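Local coordinates for protein ATP phosphoribosyltransferase regulatory subunit (Bacillus halodurans, PDB 3OD1) that is probably required, together with HisG, for the first step of histidine biosynthesis and may allow feedback regulation of ATP phosphoribosyltransferase by histidine, at residues Gln67-Leu72 / Leu79-Asp84. Sequence-based numbering, arbitrary orientation.
Sequences QLFKLL and LVLRPD
Leu81 lays its CD1 methyl over the centre of the Phe69 ring, 3.7 Å from the centroid and 14° off the ring normal, a CH-pi contact. The two side chains run side by side. The ring of Phe69 faces that methyl because CG stands anti to the backbone N (chi1 -164°). Leu71 crosses Leu81 at about a right angle, its CD2 lying 4.0 Å from Leu81 CG. Beyond the paired strands, on the side of Val80, Leu68 CD2 meets Pro83 CB at 3.5 Å, a close carbon contact.

Strands 69-72 and 78-81 form a beta hairpin in a three-stranded antiparallel sheet completed by 51-53. Leu71 and Leu79 form a hydrogen-bonded pair, with Leu71 N to Leu79 O at 2.9 Å and Leu79 N to Leu71 O at 2.7 Å. Leu81 N donates to Phe69 O at 3.0 Å. Past this bond the strands part, and a water bridges Phe69 N and Leu81 O. Lys70 sits opposite Val80, and its ammonium NZ forms a salt bridge with Asp65.

Phe69 and Leu81 also pack on Leu51 of the second subunit, and Leu71 meets its own counterpart there. An alanine in place of Phe69 would probably leave Leu81 CD1 without its aromatic face and open a gap towards that subunit. Strand bonds and the water engage the backbone N and O of Phe69, Leu71, Leu79 and Leu81, so their side presents an apolar surface to the second subunit.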
# COMPACT_ATOMS: atom_id res chain seq x y z
N GLN B 67 9.37 20.30 -5.44
CA GLN B 67 9.40 18.84 -5.41
C GLN B 67 8.01 18.20 -5.26
O GLN B 67 7.89 16.98 -5.24
CB GLN B 67 10.29 18.34 -4.28
CG GLN B 67 11.78 18.41 -4.57
CD GLN B 67 12.18 17.49 -5.70
OE1 GLN B 67 11.99 16.27 -5.62
NE2 GLN B 67 12.74 18.06 -6.76
N LEU B 68 6.97 19.02 -5.14
CA LEU B 68 5.63 18.46 -4.94
C LEU B 68 5.06 17.98 -6.26
O LEU B 68 5.24 18.64 -7.29
CB LEU B 68 4.70 19.50 -4.32
CG LEU B 68 5.07 20.02 -2.93
CD1 LEU B 68 4.21 21.21 -2.58
CD2 LEU B 68 4.91 18.91 -1.91
N PHE B 69 4.38 16.82 -6.23
CA PHE B 69 3.60 16.40 -7.39
C PHE B 69 2.23 17.06 -7.33
O PHE B 69 1.31 16.59 -6.64
CB PHE B 69 3.46 14.87 -7.45
CG PHE B 69 3.00 14.35 -8.80
CD1 PHE B 69 1.77 14.73 -9.33
CD2 PHE B 69 3.79 13.48 -9.53
CE1 PHE B 69 1.34 14.26 -10.58
CE2 PHE B 69 3.36 13.00 -10.78
CZ PHE B 69 2.15 13.40 -11.30
N LYS B 70 2.09 18.15 -8.08
CA LYS B 70 0.83 18.88 -8.18
C LYS B 70 -0.03 18.41 -9.34
O LYS B 70 0.48 17.94 -10.36
CB LYS B 70 1.11 20.38 -8.34
CG LYS B 70 1.83 21.02 -7.16
CD LYS B 70 2.34 22.42 -7.52
CE LYS B 70 3.19 23.02 -6.40
NZ LYS B 70 3.36 24.51 -6.57
N LEU B 71 -1.35 18.53 -9.16
CA LEU B 71 -2.31 18.29 -10.25
C LEU B 71 -3.56 19.10 -10.00
O LEU B 71 -3.88 19.44 -8.85
CB LEU B 71 -2.69 16.81 -10.35
CG LEU B 71 -3.28 16.20 -9.07
CD1 LEU B 71 -4.49 15.32 -9.37
CD2 LEU B 71 -2.20 15.45 -8.28
N LEU B 72 -4.30 19.40 -11.07
CA LEU B 72 -5.61 20.03 -10.94
C LEU B 72 -6.74 19.00 -10.88
O LEU B 72 -6.75 18.02 -11.65
CB LEU B 72 -5.88 20.97 -12.11
CG LEU B 72 -4.91 22.14 -12.29
CD1 LEU B 72 -5.34 22.95 -13.50
CD2 LEU B 72 -4.90 23.01 -11.04
N LEU B 79 -4.40 19.93 -6.25
CA LEU B 79 -4.14 18.89 -5.27
C LEU B 79 -2.68 18.47 -5.39
O LEU B 79 -2.01 18.79 -6.38
CB LEU B 79 -5.06 17.68 -5.51
CG LEU B 79 -6.57 17.96 -5.63
CD1 LEU B 79 -7.36 16.66 -5.79
CD2 LEU B 79 -7.11 18.77 -4.45
N VAL B 80 -2.19 17.77 -4.38
CA VAL B 80 -0.91 17.10 -4.46
C VAL B 80 -1.11 15.61 -4.21
O VAL B 80 -2.01 15.22 -3.46
CB VAL B 80 0.12 17.65 -3.45
CG1 VAL B 80 0.35 19.13 -3.68
CG2 VAL B 80 -0.34 17.40 -2.02
N LEU B 81 -0.30 14.79 -4.87
CA LEU B 81 -0.10 13.42 -4.44
C LEU B 81 0.74 13.55 -3.18
O LEU B 81 1.75 14.24 -3.19
CB LEU B 81 0.62 12.62 -5.52
CG LEU B 81 -0.21 12.37 -6.80
CD1 LEU B 81 0.57 11.61 -7.89
CD2 LEU B 81 -1.50 11.62 -6.46
N ARG B 82 0.32 12.92 -2.09
CA ARG B 82 0.96 13.18 -0.81
C ARG B 82 2.49 13.10 -0.86
O ARG B 82 3.09 12.08 -1.25
CB ARG B 82 0.43 12.28 0.29
CG ARG B 82 0.59 10.85 -0.04
CD ARG B 82 0.58 10.01 1.21
NE ARG B 82 0.67 8.61 0.86
CZ ARG B 82 -0.35 7.77 0.88
NH1 ARG B 82 -1.54 8.19 1.26
NH2 ARG B 82 -0.17 6.50 0.56
N PRO B 83 3.14 14.20 -0.45
CA PRO B 83 4.60 14.28 -0.44
C PRO B 83 5.22 13.56 0.75
O PRO B 83 6.38 13.15 0.69
CB PRO B 83 4.86 15.80 -0.37
CG PRO B 83 3.63 16.37 0.25
CD PRO B 83 2.51 15.52 -0.27
N ASP B 84 4.46 13.41 1.84
CA ASP B 84 4.97 12.80 3.06
C ASP B 84 3.80 12.32 3.93
O ASP B 84 2.65 12.61 3.62
CB ASP B 84 5.81 13.83 3.84
CG ASP B 84 4.96 15.01 4.35
OD1 ASP B 84 4.56 15.87 3.54
OD2 ASP B 84 4.67 15.08 5.56
O HOH W 1 4.18 15.30 -3.94